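Uronate isomerase (Caulobacter crescentus, PDB 2Q01) catalyses the isomerisation of D-glucuronate to D-fructuronate and of D-galacturonate to D-tagaturonate in the interconversion of pentoses and glucuronate. Local coordinates at residues Glu98-Phe103 with Asp140-Ile145; Ile203-Glu208 with Arg212-Phe217; Glu268-Ser273 with Glu285-Gln290. One frame throughout, in Å; residues are numbered along the deposited sequence.

How the contacts relate
All three contacts rest on aromatic side chains, but in different settings. Contacts 1 and 3 are buried helix-helix packings on opposite sides of the chain's centre, their own centres about 50 Å apart. Contact 2 is partly buried and smaller: a loop meets the helix that follows it almost at once. A single indole fills the gap in contact 1, whereas contact 3 mixes leucines with a pair of phenylalanines. Contacts 2 and 3 adjoin, with centres about 14 Å apart: the loop 203-208 lies against helix 281-302, where rings meet and acids pair with Arg-288. No direct hydrogen bond crosses any of the three pairs of segments.

Contact 1: Glu98-Phe103 with Asp140-Ile145; sequences EAWRVF and DYFDRI
Trp-100 on helix 96-105 spans the gap to Tyr-141, Phe-142 and Ile-145 of helix 138-149, an aromatic helix-helix packing in a TIM-barrel-clan member of the metallo-dependent hydrolases superfamily. The short helical segments come within 10.1 Å, axis to axis, and run at 130° to each other. Tyr-141 comes first: its CB lies 3.7 Å from Trp-100 NE1, while its ring leads away to Phe-129 and Phe-123 and its OH bonds to Glu-131 O. Phe-142 follows and makes the tightest approach, its CD2 lying 3.6 Å from Trp-100 CB. With CG anti to the backbone N (chi1 -174°), its ring rests beside the root of the tryptophan, and the two ring planes are inclined at 53°. Phe-142 CA stands over one face of the indole and Phe-103 CD2 over the opposite one, both toward the rim, so the ring lies between them. An alanine in place of Trp-100 would remove the indole and would probably leave Phe-142 and Ile-145 facing a gap between the helices. One turn beyond Tyr-141, Ile-145 crosses the tryptophan side chain at about a right angle, with CD1 4.2 Å from both Trp-100 CZ2 and Trp-100 CH2.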
loop_
_atom_site.group_PDB
_atom_site.type_symbol
_atom_site.label_atom_id
_atom_site.label_comp_id
_atom_site.label_asym_id
_atom_site.label_seq_id
_atom_site.Cartn_x
_atom_site.Cartn_y
_atom_site.Cartn_z
ATOM N N GLU B 98 -16.917 -13.614 36.107
ATOM C CA GLU B 98 -16.225 -12.333 36.245
ATOM C C GLU B 98 -15.341 -12.012 35.044
ATOM O O GLU B 98 -15.213 -10.848 34.663
ATOM C CB GLU B 98 -15.412 -12.270 37.545
ATOM C CG GLU B 98 -16.239 -11.959 38.800
ATOM C CD GLU B 98 -16.957 -10.606 38.748
ATOM O OE1 GLU B 98 -18.093 -10.525 39.257
ATOM O OE2 GLU B 98 -16.395 -9.627 38.207
ATOM N N ALA B 99 -14.734 -13.043 34.458
ATOM C CA ALA B 99 -13.972 -12.900 33.217
ATOM C C ALA B 99 -14.863 -12.382 32.088
ATOM O O ALA B 99 -14.491 -11.445 31.377
ATOM C CB ALA B 99 -13.317 -14.225 32.832
ATOM N N TRP B 100 -16.045 -12.989 31.960
ATOM C CA TRP B 100 -17.065 -12.577 31.001
ATOM C C TRP B 100 -17.585 -11.163 31.266
ATOM O O TRP B 100 -17.872 -10.426 30.326
ATOM C CB TRP B 100 -18.230 -13.565 31.002
ATOM C CG TRP B 100 -19.249 -13.254 29.953
ATOM C CD1 TRP B 100 -20.425 -12.577 30.120
ATOM C CD2 TRP B 100 -19.166 -13.578 28.562
ATOM N NE1 TRP B 100 -21.081 -12.465 28.919
ATOM C CE2 TRP B 100 -20.332 -13.073 27.946
ATOM C CE3 TRP B 100 -18.220 -14.250 27.775
ATOM C CZ2 TRP B 100 -20.577 -13.218 26.579
ATOM C CZ3 TRP B 100 -18.468 -14.397 26.415
ATOM C CH2 TRP B 100 -19.638 -13.883 25.834
ATOM N N ARG B 101 -17.703 -10.803 32.541
ATOM C CA ARG B 101 -18.132 -9.469 32.957
ATOM C C ARG B 101 -17.177 -8.370 32.476
ATOM O O ARG B 101 -17.627 -7.296 32.073
ATOM C CB ARG B 101 -18.242 -9.413 34.482
ATOM C CG ARG B 101 -19.324 -8.495 35.025
ATOM C CD ARG B 101 -20.634 -9.252 35.195
ATOM N NE ARG B 101 -20.492 -10.407 36.081
ATOM C CZ ARG B 101 -20.703 -10.380 37.394
ATOM N NH1 ARG B 101 -21.068 -9.256 37.995
ATOM N NH2 ARG B 101 -20.544 -11.485 38.108
ATOM N N VAL B 102 -15.870 -8.648 32.528
ATOM C CA VAL B 102 -14.835 -7.698 32.098
ATOM C C VAL B 102 -14.874 -7.514 30.581
ATOM O O VAL B 102 -14.781 -6.390 30.086
ATOM C CB VAL B 102 -13.414 -8.133 32.567
ATOM C CG1 VAL B 102 -12.338 -7.191 32.033
ATOM C CG2 VAL B 102 -13.342 -8.175 34.083
ATOM N N PHE B 103 -15.032 -8.623 29.858
ATOM C CA PHE B 103 -15.172 -8.593 28.406
ATOM C C PHE B 103 -16.403 -7.805 27.966
ATOM O O PHE B 103 -16.325 -6.983 27.048
ATOM C CB PHE B 103 -15.240 -10.010 27.837
ATOM C CG PHE B 103 -15.667 -10.063 26.399
ATOM C CD1 PHE B 103 -14.839 -9.571 25.393
ATOM C CD2 PHE B 103 -16.901 -10.598 26.047
ATOM C CE1 PHE B 103 -15.235 -9.610 24.063
ATOM C CE2 PHE B 103 -17.303 -10.640 24.716
ATOM C CZ PHE B 103 -16.468 -10.146 23.725
ATOM N N ASP B 140 -26.785 -12.158 32.045
ATOM C CA ASP B 140 -27.835 -12.800 31.268
ATOM C C ASP B 140 -27.240 -13.554 30.083
ATOM O O ASP B 140 -27.638 -14.683 29.812
ATOM C CB ASP B 140 -28.874 -11.773 30.804
ATOM C CG ASP B 140 -30.022 -12.407 30.030
ATOM O OD1 ASP B 140 -30.657 -13.348 30.553
ATOM O OD2 ASP B 140 -30.289 -11.956 28.895
ATOM N N TYR B 141 -26.278 -12.928 29.400
ATOM C CA TYR B 141 -25.531 -13.564 28.306
ATOM C C TYR B 141 -24.777 -14.810 28.759
ATOM O O TYR B 141 -24.834 -15.840 28.090
ATOM C CB TYR B 141 -24.529 -12.588 27.693
ATOM C CG TYR B 141 -24.949 -11.954 26.388
ATOM C CD1 TYR B 141 -25.751 -10.814 26.367
ATOM C CD2 TYR B 141 -24.512 -12.474 25.171
ATOM C CE1 TYR B 141 -26.126 -10.218 25.166
ATOM C CE2 TYR B 141 -24.881 -11.884 23.966
ATOM C CZ TYR B 141 -25.688 -10.756 23.970
ATOM O OH TYR B 141 -26.053 -10.167 22.781
ATOM N N PHE B 142 -24.087 -14.708 29.897
ATOM C CA PHE B 142 -23.228 -15.787 30.388
ATOM C C PHE B 142 -23.987 -17.085 30.604
ATOM O O PHE B 142 -23.695 -18.085 29.949
ATOM C CB PHE B 142 -22.486 -15.387 31.674
ATOM C CG PHE B 142 -21.491 -16.420 32.139
ATOM C CD1 PHE B 142 -21.813 -17.316 33.155
ATOM C CD2 PHE B 142 -20.236 -16.511 31.545
ATOM C CE1 PHE B 142 -20.897 -18.282 33.574
ATOM C CE2 PHE B 142 -19.313 -17.467 31.962
ATOM C CZ PHE B 142 -19.647 -18.356 32.975
ATOM N N ASP B 143 -24.968 -17.057 31.504
ATOM C CA ASP B 143 -25.673 -18.280 31.885
ATOM C C ASP B 143 -26.659 -18.804 30.838
ATOM O O ASP B 143 -27.003 -19.983 30.866
ATOM C CB ASP B 143 -26.308 -18.173 33.284
ATOM C CG ASP B 143 -27.032 -16.859 33.511
ATOM O OD1 ASP B 143 -26.858 -16.274 34.600
ATOM O OD2 ASP B 143 -27.772 -16.406 32.612
ATOM N N ARG B 144 -27.093 -17.947 29.912
ATOM C CA ARG B 144 -27.911 -18.412 28.786
ATOM C C ARG B 144 -27.093 -19.146 27.720
ATOM O O ARG B 144 -27.600 -20.067 27.082
ATOM C CB ARG B 144 -28.729 -17.284 28.156
ATOM C CG ARG B 144 -30.010 -16.965 28.912
ATOM C CD ARG B 144 -31.172 -16.752 27.956
ATOM N NE ARG B 144 -31.162 -15.430 27.331
ATOM C CZ ARG B 144 -31.668 -15.162 26.129
ATOM N NH1 ARG B 144 -31.617 -13.926 25.649
ATOM N NH2 ARG B 144 -32.216 -16.126 25.397
ATOM N N ILE B 145 -25.839 -18.729 27.532
ATOM C CA ILE B 145 -24.895 -19.446 26.666
ATOM C C ILE B 145 -24.476 -20.755 27.339
ATOM O O ILE B 145 -24.494 -21.815 26.713
ATOM C CB ILE B 145 -23.649 -18.583 26.324
ATOM C CG1 ILE B 145 -24.021 -17.455 25.356
ATOM C CG2 ILE B 145 -22.535 -19.434 25.713
ATOM C CD1 ILE B 145 -22.969 -16.344 25.242
#

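Contact 2: Ile203-Glu208 with Arg212-Phe217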
loop_
_atom_site.group_PDB
_atom_site.type_symbol
_atom_site.label_atom_id
_atom_site.label_comp_id
_atom_site.label_asym_id
_atom_site.label_seq_id
_atom_site.Cartn_x
_atom_site.Cartn_y
_atom_site.Cartn_z
ATOM N N ILE B 203 11.574 -28.421 11.628
ATOM C CA ILE B 203 12.279 -27.750 10.534
ATOM C C ILE B 203 12.988 -26.491 11.043
ATOM O O ILE B 203 14.124 -26.216 10.653
ATOM C CB ILE B 203 11.329 -27.439 9.341
ATOM C CG1 ILE B 203 10.855 -28.753 8.702
ATOM C CG2 ILE B 203 12.008 -26.511 8.315
ATOM C CD1 ILE B 203 10.158 -28.623 7.361
ATOM N N ASP B 204 12.324 -25.746 11.927
ATOM C CA ASP B 204 12.927 -24.560 12.529
ATOM C C ASP B 204 13.772 -24.952 13.732
ATOM O O ASP B 204 13.237 -25.352 14.768
ATOM C CB ASP B 204 11.853 -23.547 12.936
ATOM C CG ASP B 204 12.417 -22.151 13.193
ATOM O OD1 ASP B 204 11.619 -21.233 13.483
ATOM O OD2 ASP B 204 13.650 -21.962 13.108
ATOM N N PHE B 205 15.091 -24.836 13.585
ATOM C CA PHE B 205 16.029 -25.083 14.684
ATOM C C PHE B 205 16.078 -23.926 15.703
ATOM O O PHE B 205 16.577 -24.098 16.818
ATOM C CB PHE B 205 17.432 -25.385 14.145
ATOM C CG PHE B 205 17.629 -26.814 13.702
ATOM C CD1 PHE B 205 17.441 -27.177 12.375
ATOM C CD2 PHE B 205 18.026 -27.790 14.608
ATOM C CE1 PHE B 205 17.633 -28.495 11.952
ATOM C CE2 PHE B 205 18.216 -29.112 14.197
ATOM C CZ PHE B 205 18.026 -29.461 12.860
ATOM N N GLU B 206 15.560 -22.759 15.320
ATOM C CA GLU B 206 15.447 -21.615 16.230
ATOM C C GLU B 206 14.175 -21.665 17.081
ATOM O O GLU B 206 13.983 -20.827 17.967
ATOM C CB GLU B 206 15.510 -20.292 15.459
ATOM C CG GLU B 206 16.912 -19.887 15.019
ATOM C CD GLU B 206 16.915 -18.640 14.153
ATOM O OE1 GLU B 206 16.321 -18.671 13.048
ATOM O OE2 GLU B 206 17.520 -17.630 14.578
ATOM N N ASP B 207 13.305 -22.634 16.794
ATOM C CA ASP B 207 12.112 -22.884 17.595
ATOM C C ASP B 207 12.576 -23.500 18.906
ATOM O O ASP B 207 13.388 -24.423 18.900
ATOM C CB ASP B 207 11.177 -23.843 16.853
ATOM C CG ASP B 207 9.715 -23.661 17.230
ATOM O OD1 ASP B 207 9.410 -23.492 18.428
ATOM O OD2 ASP B 207 8.864 -23.707 16.313
ATOM N N GLU B 208 12.075 -22.980 20.025
ATOM C CA GLU B 208 12.527 -23.430 21.347
ATOM C C GLU B 208 12.055 -24.840 21.699
ATOM O O GLU B 208 12.718 -25.552 22.453
ATOM C CB GLU B 208 12.158 -22.421 22.452
ATOM C CG GLU B 208 10.679 -22.374 22.873
ATOM C CD GLU B 208 9.791 -21.579 21.922
ATOM O OE1 GLU B 208 10.316 -20.811 21.086
ATOM O OE2 GLU B 208 8.551 -21.723 22.012
ATOM N N ARG B 212 12.380 -31.324 21.751
ATOM C CA ARG B 212 11.318 -32.247 22.141
ATOM C C ARG B 212 10.504 -32.695 20.927
ATOM O O ARG B 212 10.069 -33.842 20.866
ATOM C CB ARG B 212 10.407 -31.635 23.206
ATOM C CG ARG B 212 9.606 -32.664 23.999
ATOM C CD ARG B 212 9.216 -32.149 25.382
ATOM N NE ARG B 212 10.380 -31.890 26.235
ATOM C CZ ARG B 212 10.330 -31.705 27.553
ATOM N NH1 ARG B 212 11.447 -31.472 28.229
ATOM N NH2 ARG B 212 9.173 -31.756 28.201
ATOM N N ALA B 213 10.318 -31.790 19.966
ATOM C CA ALA B 213 9.616 -32.097 18.723
ATOM C C ALA B 213 10.343 -33.160 17.903
ATOM O O ALA B 213 9.709 -34.080 17.397
ATOM C CB ALA B 213 9.413 -30.842 17.896
ATOM N N PHE B 214 11.665 -33.028 17.790
ATOM C CA PHE B 214 12.513 -34.006 17.101
ATOM C C PHE B 214 12.488 -35.370 17.778
ATOM O O PHE B 214 12.586 -36.405 17.113
ATOM C CB PHE B 214 13.963 -33.517 17.060
ATOM C CG PHE B 214 14.342 -32.831 15.788
ATOM C CD1 PHE B 214 14.176 -31.458 15.641
ATOM C CD2 PHE B 214 14.893 -33.550 14.742
ATOM C CE1 PHE B 214 14.543 -30.824 14.461
ATOM C CE2 PHE B 214 15.257 -32.935 13.561
ATOM C CZ PHE B 214 15.086 -31.568 13.418
ATOM N N GLU B 215 12.369 -35.353 19.102
ATOM C CA GLU B 215 12.386 -36.559 19.918
ATOM C C GLU B 215 11.148 -37.406 19.654
ATOM O O GLU B 215 11.267 -38.600 19.368
ATOM C CB GLU B 215 12.487 -36.187 21.400
ATOM C CG GLU B 215 13.236 -37.200 22.256
ATOM C CD GLU B 215 13.505 -36.702 23.674
ATOM O OE1 GLU B 215 14.545 -37.092 24.249
ATOM O OE2 GLU B 215 12.687 -35.926 24.215
ATOM N N ARG B 216 9.970 -36.786 19.721
ATOM C CA ARG B 216 8.720 -37.503 19.454
ATOM C C ARG B 216 8.418 -37.695 17.963
ATOM O O ARG B 216 7.592 -38.533 17.610
ATOM C CB ARG B 216 7.527 -36.921 20.235
ATOM C CG ARG B 216 7.331 -35.428 20.145
ATOM C CD ARG B 216 6.485 -34.923 21.309
ATOM N NE ARG B 216 5.070 -35.273 21.170
ATOM C CZ ARG B 216 4.079 -34.394 21.020
ATOM N NH1 ARG B 216 4.329 -33.090 20.999
ATOM N NH2 ARG B 216 2.828 -34.822 20.902
ATOM N N PHE B 217 9.106 -36.944 17.104
ATOM C CA PHE B 217 9.109 -37.176 15.648
ATOM C C PHE B 217 9.757 -38.533 15.330
ATOM O O PHE B 217 9.311 -39.241 14.428
ATOM C CB PHE B 217 9.831 -36.007 14.953
ATOM C CG PHE B 217 9.901 -36.086 13.436
ATOM C CD1 PHE B 217 11.001 -35.555 12.774
ATOM C CD2 PHE B 217 8.871 -36.629 12.672
ATOM C CE1 PHE B 217 11.093 -35.597 11.387
ATOM C CE2 PHE B 217 8.962 -36.682 11.284
ATOM C CZ PHE B 217 10.070 -36.157 10.643
HETATM O O HOH W 1 11.857 -28.633 23.594
#
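Phe-205 and Phe-214 meet where an irregular loop, residues 203-208, bends back beside the helix that soon follows it. The loop backbone is shaped by an Asx turn: Asp-204 OD2 accepts from Glu-206 N at 3.0 Å, the N-H arriving from above the carboxylate plane, 56° out of it. Segment 212-217 belongs to helix 210-221, in which Phe-217 N bonds to Ala-213 O at 2.9 Å and Arg-216 N to Arg-212 O at 3.2 Å. Near the start of that helix a water links the two segments, giving a weak bond to Glu-208 O and accepting an equally weak one from Arg-212 N.

The side-chain contact is made by the two rings. CG of Phe-205 stands anti to the carbonyl carbon (chi1 -82°), and the outer end of its ring then swings toward the helix, although its CB bond does not aim there. Phe-214 starts out toward the loop and brings CE1 over one face of the Phe-205 ring. Closest are Phe-205 CZ and Phe-214 CZ, 3.7 Å apart; the planes are inclined at 33° and the centroids lie 5.3 Å apart, an oblique pairing. The Phe-205 ring also meets Phe-287 edge-to-face and touches Leu-274 and Val-275.

The loop thus divides its chemistry: Phe-205 turns to apolar neighbours. The direct contact with the helix is therefore one of dispersion and fit, while the carboxylates of Asp-204 and Glu-206 are paired with Arg-288, outside the two segments.

Contact 3: Glu268-Ser273 with Glu285-Gln290; sequences EALFNS and ELFRAQ
Leu-270, Phe-271 and Phe-287 all carry CG anti to the backbone N. This shared torsion (173° in Leu-270) sends Leu-270 and Phe-287 into the space between the helices, and in Phe-271 it lays the ring alongside that of Phe-287. The segments approach to 10.2 Å between axes and run at 132° to each other, with Leu-270 CA and Phe-287 CA the nearest pair at 7.0 Å.

Leu-270 touches through one methyl. Its CD2 fits against the backbone of the other helix, 3.6 Å from Phe-287 N, and also meets Leu-286 CB at 3.8 Å and Phe-287 CB at 4.0 Å. The same methyl lies at the edge of the Phe-287 ring, near its plane. Phe-271 and Phe-287 point the same way, side by side. Phe-287 CZ comes up to the edge of the Phe-271 ring, 3.6 Å from Phe-271 CD2, and Phe-287 CE1 is equally near that atom; the planes are inclined at 32°.

Away from this apolar seam, polar groups bind within each helix. Ser-273 OG bonds to Ala-269 O at 3.0 Å, reaching that carbonyl from the face opposite to Ser-273 N, so one oxygen takes two donors. Arg-288 NH1 bonds to Glu-285 OE1 at 2.9 Å, within its guanidinium plane and on the oxygen's anti lone pair; Glu-285 OE1 also bonds to Thr-256 OG1.

Helices 264-276 and 281-302 both lie in the crossover joining the adjacent parallel strands 249-252 and 305-308, as in the beta-alpha-beta units of a TIM-barrel fold. Helix 228-244 packs against the aromatic pair, with Trp-228 and Tyr-231 touching both Phe-271 and Phe-287.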
loop_
_atom_site.group_PDB
_atom_site.type_symbol
_atom_site.label_atom_id
_atom_site.label_comp_id
_atom_site.label_asym_id
_atom_site.label_seq_id
_atom_site.Cartn_x
_atom_site.Cartn_y
_atom_site.Cartn_z
ATOM N N GLU B 268 22.797 -32.095 3.408
ATOM C CA GLU B 268 23.237 -32.970 4.495
ATOM C C GLU B 268 24.259 -32.275 5.396
ATOM O O GLU B 268 24.166 -32.360 6.626
ATOM C CB GLU B 268 23.802 -34.281 3.931
ATOM C CG GLU B 268 24.225 -35.294 4.994
ATOM C CD GLU B 268 24.064 -36.741 4.551
ATOM O OE1 GLU B 268 24.071 -37.013 3.326
ATOM O OE2 GLU B 268 23.936 -37.609 5.446
ATOM N N ALA B 269 25.214 -31.580 4.773
ATOM C CA ALA B 269 26.208 -30.773 5.481
ATOM C C ALA B 269 25.564 -29.770 6.418
ATOM O O ALA B 269 25.935 -29.692 7.587
ATOM C CB ALA B 269 27.111 -30.048 4.487
ATOM N N LEU B 270 24.600 -29.016 5.891
ATOM C CA LEU B 270 23.878 -27.993 6.648
ATOM C C LEU B 270 23.046 -28.603 7.773
ATOM O O LEU B 270 23.011 -28.070 8.884
ATOM C CB LEU B 270 22.985 -27.180 5.705
ATOM C CG LEU B 270 22.004 -26.154 6.266
ATOM C CD1 LEU B 270 22.743 -25.011 6.910
ATOM C CD2 LEU B 270 21.132 -25.661 5.138
ATOM N N PHE B 271 22.391 -29.721 7.466
ATOM C CA PHE B 271 21.607 -30.481 8.436
ATOM C C PHE B 271 22.471 -30.934 9.614
ATOM O O PHE B 271 22.091 -30.744 10.773
ATOM C CB PHE B 271 20.947 -31.683 7.744
ATOM C CG PHE B 271 20.145 -32.559 8.663
ATOM C CD1 PHE B 271 20.590 -33.832 8.995
ATOM C CD2 PHE B 271 18.937 -32.118 9.186
ATOM C CE1 PHE B 271 19.851 -34.644 9.854
ATOM C CE2 PHE B 271 18.194 -32.922 10.040
ATOM C CZ PHE B 271 18.646 -34.190 10.367
ATOM N N ASN B 272 23.635 -31.507 9.305
ATOM C CA ASN B 272 24.576 -31.990 10.321
ATOM C C ASN B 272 25.090 -30.911 11.271
ATOM O O ASN B 272 25.212 -31.158 12.469
ATOM C CB ASN B 272 25.755 -32.713 9.670
ATOM C CG ASN B 272 25.364 -34.049 9.059
ATOM O OD1 ASN B 272 26.114 -34.606 8.260
ATOM N ND2 ASN B 272 24.190 -34.567 9.428
ATOM N N SER B 273 25.366 -29.719 10.739
ATOM C CA SER B 273 25.801 -28.574 11.542
ATOM C C SER B 273 24.767 -28.183 12.583
ATOM O O SER B 273 25.120 -27.852 13.715
ATOM C CB SER B 273 26.074 -27.361 10.658
ATOM O OG SER B 273 26.942 -27.680 9.587
ATOM N N GLU B 285 17.858 -20.246 8.714
ATOM C CA GLU B 285 17.156 -19.695 7.553
ATOM C C GLU B 285 17.343 -20.544 6.310
ATOM O O GLU B 285 16.384 -20.792 5.581
ATOM C CB GLU B 285 17.665 -18.291 7.233
ATOM C CG GLU B 285 16.651 -17.175 7.406
ATOM C CD GLU B 285 15.463 -17.297 6.461
ATOM O OE1 GLU B 285 14.383 -17.714 6.931
ATOM O OE2 GLU B 285 15.608 -16.981 5.257
ATOM N N LEU B 286 18.584 -20.966 6.074
ATOM C CA LEU B 286 18.944 -21.748 4.898
ATOM C C LEU B 286 18.273 -23.116 4.924
ATOM O O LEU B 286 17.828 -23.600 3.890
ATOM C CB LEU B 286 20.466 -21.923 4.811
ATOM C CG LEU B 286 21.188 -21.823 3.455
ATOM C CD1 LEU B 286 22.566 -22.459 3.538
ATOM C CD2 LEU B 286 20.427 -22.417 2.274
ATOM N N PHE B 287 18.198 -23.729 6.104
ATOM C CA PHE B 287 17.576 -25.042 6.238
ATOM C C PHE B 287 16.071 -24.964 6.041
ATOM O O PHE B 287 15.512 -25.792 5.336
ATOM C CB PHE B 287 17.920 -25.695 7.574
ATOM C CG PHE B 287 17.439 -27.119 7.700
ATOM C CD1 PHE B 287 18.040 -28.143 6.965
ATOM C CD2 PHE B 287 16.390 -27.438 8.564
ATOM C CE1 PHE B 287 17.599 -29.461 7.087
ATOM C CE2 PHE B 287 15.942 -28.745 8.693
ATOM C CZ PHE B 287 16.548 -29.763 7.956
ATOM N N ARG B 288 15.433 -23.958 6.641
ATOM C CA ARG B 288 14.005 -23.689 6.420
ATOM C C ARG B 288 13.689 -23.419 4.942
ATOM O O ARG B 288 12.680 -23.893 4.421
ATOM C CB ARG B 288 13.547 -22.516 7.278
ATOM C CG ARG B 288 13.407 -22.845 8.752
ATOM C CD ARG B 288 12.733 -21.715 9.510
ATOM N NE ARG B 288 13.324 -20.410 9.218
ATOM C CZ ARG B 288 14.174 -19.761 10.011
ATOM N NH1 ARG B 288 14.641 -18.571 9.650
ATOM N NH2 ARG B 288 14.553 -20.284 11.166
ATOM N N ALA B 289 14.568 -22.668 4.282
ATOM C CA ALA B 289 14.534 -22.470 2.837
ATOM C C ALA B 289 14.706 -23.769 2.040
ATOM O O ALA B 289 13.952 -24.027 1.108
ATOM C CB ALA B 289 15.594 -21.446 2.421
ATOM N N GLN B 290 15.701 -24.577 2.404
ATOM C CA GLN B 290 15.957 -25.839 1.705
ATOM C C GLN B 290 14.816 -26.827 1.892
ATOM O O GLN B 290 14.449 -27.539 0.962
ATOM C CB GLN B 290 17.287 -26.466 2.151
ATOM C CG GLN B 290 17.589 -27.840 1.525
ATOM C CD GLN B 290 17.573 -27.815 0.005
ATOM O OE1 GLN B 290 18.037 -26.859 -0.620
ATOM N NE2 GLN B 290 17.043 -28.873 -0.598
#